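Local coordinates for protein uncharacterized CBS domain-containing proteins (Corynebacterium glutamicum, PDB 2P3H) that is of unknown function but, through this C-terminal CorC_HlyC (transporter-associated) domain of a putative membrane transport protein, may bind flavin adenine dinucleotide, at residues A[23-26]-A[32-35]. Residues are numbered along the deposited sequence; the frame is centred on the assembly and turned at random. Where two conformers were deposited one is given.
Sequences DEVE and ELPE
Glu26 reaches from the helix to the returning loop and accepts the backbone N-H of Leu33 on its carboxylate, with Glu26 OE2 2.9 Å from Leu33 N. The bond is nearly straight at 161°; it meets Glu26 OE2 on the anti side, 32° out of the carboxylate plane. Beyond CG, which lies anti to the carbonyl carbon (chi1 -64°), the chain runs extended, and this length lets a glutamate span the gap. Its CG and CD pass close by the CA of Glu32, whose CB sits 3.8 Å from Glu26 OE2. Water fills in on the loop side: one molecule lies within hydrogen-bonding distance of Glu26 OE2 (2.8 Å) and Glu35 OE2 (2.6 Å), and a second lies near Glu26 OE2 and, farther off, the carbonyl O of Pro34. Glu32 OE1 and Glu26 OE2 are 4.5 Å apart, and the carboxylate of Glu35 is also near, so the clustered negative charge probably raises the proton affinity of these groups, though the bridging waters probably ease it. Beneath this polar layer, two branched aliphatic residues suit a buried place: CG1 of Val25 meets CD1 of Leu33 at 3.7 Å, the side chains crossing at a slant. This is packing within the CorC_HlyC domain: helix 22-29 is tied to the loop leading to helix 41-49, while Leu33 packs on Ile61 of strand 58-62, at the antiparallel sheet's edge, and Glu32 bonds through its backbone to Asp64.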
ATOM      1  N   ASP A  23      -5.461   5.945   6.046  1.00 34.72           N
ATOM      2  CA  ASP A  23      -5.779   5.345   7.360  1.00 35.14           C
ATOM      3  C   ASP A  23      -6.578   4.041   7.249  1.00 34.30           C
ATOM      4  O   ASP A  23      -6.392   3.141   8.057  1.00 33.76           O
ATOM      5  CB  ASP A  23      -6.396   6.359   8.353  1.00 35.82           C
ATOM      6  CG  ASP A  23      -7.720   6.933   7.892  1.00 39.14           C
ATOM      7  OD1 ASP A  23      -8.101   6.817   6.704  1.00 41.82           O
ATOM      8  OD2 ASP A  23      -8.398   7.530   8.755  1.00 43.62           O
ATOM      9  N   GLU A  24      -7.466   3.994   6.254  0.50 34.44           N
ATOM     10  CA  GLU A  24      -8.314   2.849   5.937  0.50 34.44           C
ATOM     11  C   GLU A  24      -7.478   1.642   5.494  0.50 34.08           C
ATOM     12  O   GLU A  24      -7.677   0.521   5.974  0.50 34.03           O
ATOM     13  CB  GLU A  24      -9.289   3.267   4.826  0.50 35.28           C
ATOM     14  CG  GLU A  24     -10.596   2.505   4.764  0.50 37.31           C
ATOM     15  CD  GLU A  24     -11.718   3.334   4.145  0.50 39.71           C
ATOM     16  OE1 GLU A  24     -12.106   4.370   4.740  0.50 41.65           O
ATOM     17  OE2 GLU A  24     -12.218   2.944   3.062  0.50 39.80           O
ATOM     18  N   VAL A  25      -6.540   1.888   4.586  1.00 33.10           N
ATOM     19  CA  VAL A  25      -5.588   0.856   4.131  1.00 32.36           C
ATOM     20  C   VAL A  25      -4.785   0.325   5.330  1.00 32.24           C
ATOM     21  O   VAL A  25      -4.587  -0.885   5.471  1.00 32.36           O
ATOM     22  CB  VAL A  25      -4.619   1.395   3.041  1.00 32.50           C
ATOM     23  CG1 VAL A  25      -3.606   0.309   2.642  1.00 31.48           C
ATOM     24  CG2 VAL A  25      -5.410   1.865   1.795  1.00 32.13           C
ATOM     25  N   GLU A  26      -4.252   1.232   6.150  1.00 32.07           N
ATOM     26  CA  GLU A  26      -3.495   0.814   7.334  1.00 32.00           C
ATOM     27  C   GLU A  26      -4.305  -0.093   8.272  1.00 32.72           C
ATOM     28  O   GLU A  26      -3.799  -1.105   8.759  1.00 31.86           O
ATOM     29  CB  GLU A  26      -2.955   2.040   8.080  1.00 32.99           C
ATOM     30  CG  GLU A  26      -1.955   2.838   7.264  1.00 32.92           C
ATOM     31  CD  GLU A  26      -1.508   4.097   7.982  1.00 35.29           C
ATOM     32  OE1 GLU A  26      -2.245   4.589   8.872  1.00 37.29           O
ATOM     33  OE2 GLU A  26      -0.409   4.590   7.664  1.00 35.53           O
ATOM     34  N   GLU A  32       1.226   0.431   9.616  1.00 33.43           N
ATOM     35  CA  GLU A  32       1.290   1.797   9.108  1.00 32.93           C
ATOM     36  C   GLU A  32       2.161   1.920   7.868  1.00 32.85           C
ATOM     37  O   GLU A  32       3.170   1.238   7.713  1.00 32.25           O
ATOM     38  CB  GLU A  32       1.742   2.749  10.201  1.00 33.27           C
ATOM     39  CG  GLU A  32       0.710   2.802  11.324  1.00 35.44           C
ATOM     40  CD  GLU A  32       0.914   3.929  12.306  1.00 39.26           C
ATOM     41  OE1 GLU A  32       1.089   5.094  11.874  1.00 43.65           O
ATOM     42  OE2 GLU A  32       0.844   3.648  13.518  1.00 39.98           O
ATOM     43  N   LEU A  33       1.730   2.811   6.981  1.00 32.19           N
ATOM     44  CA  LEU A  33       2.459   3.145   5.778  1.00 32.76           C
ATOM     45  C   LEU A  33       3.233   4.448   5.964  1.00 33.34           C
ATOM     46  O   LEU A  33       2.909   5.214   6.864  1.00 33.13           O
ATOM     47  CB  LEU A  33       1.464   3.269   4.615  1.00 31.88           C
ATOM     48  CG  LEU A  33       1.017   1.910   4.026  1.00 34.42           C
ATOM     49  CD1 LEU A  33      -0.374   2.061   3.381  1.00 38.21           C
ATOM     50  CD2 LEU A  33       2.055   1.392   3.059  1.00 35.82           C
ATOM     51  N   PRO A  34       4.268   4.697   5.136  1.00 34.68           N
ATOM     52  CA  PRO A  34       4.965   6.001   5.202  1.00 35.73           C
ATOM     53  C   PRO A  34       4.012   7.195   5.029  1.00 36.70           C
ATOM     54  O   PRO A  34       3.081   7.121   4.247  1.00 37.35           O
ATOM     55  CB  PRO A  34       5.953   5.940   4.039  1.00 36.20           C
ATOM     56  CG  PRO A  34       6.108   4.481   3.712  1.00 36.84           C
ATOM     57  CD  PRO A  34       4.876   3.774   4.151  1.00 34.67           C
ATOM     58  N   GLU A  35       4.217   8.267   5.792  1.00 36.99           N
ATOM     59  CA  GLU A  35       3.379   9.450   5.680  1.00 38.45           C
ATOM     60  C   GLU A  35       4.112  10.492   4.879  1.00 38.15           C
ATOM     61  O   GLU A  35       5.345  10.504   4.832  1.00 38.06           O
ATOM     62  CB  GLU A  35       3.012  10.010   7.062  1.00 38.96           C
ATOM     63  CG  GLU A  35       2.320   8.976   7.914  1.00 42.77           C
ATOM     64  CD  GLU A  35       1.381   9.555   8.946  1.00 47.42           C
ATOM     65  OE1 GLU A  35       1.609  10.693   9.419  1.00 49.24           O
ATOM     66  OE2 GLU A  35       0.409   8.849   9.294  1.00 49.52           O
TER
HETATM   67  O   HOH W   1       0.052   6.598   5.505  1.00 32.32           O
HETATM   68  O   HOH W   2       1.177   6.327   9.214  1.00 34.06           O
HETATM   69  O   HOH W   3      -2.733   7.576   8.708  1.00 65.65           O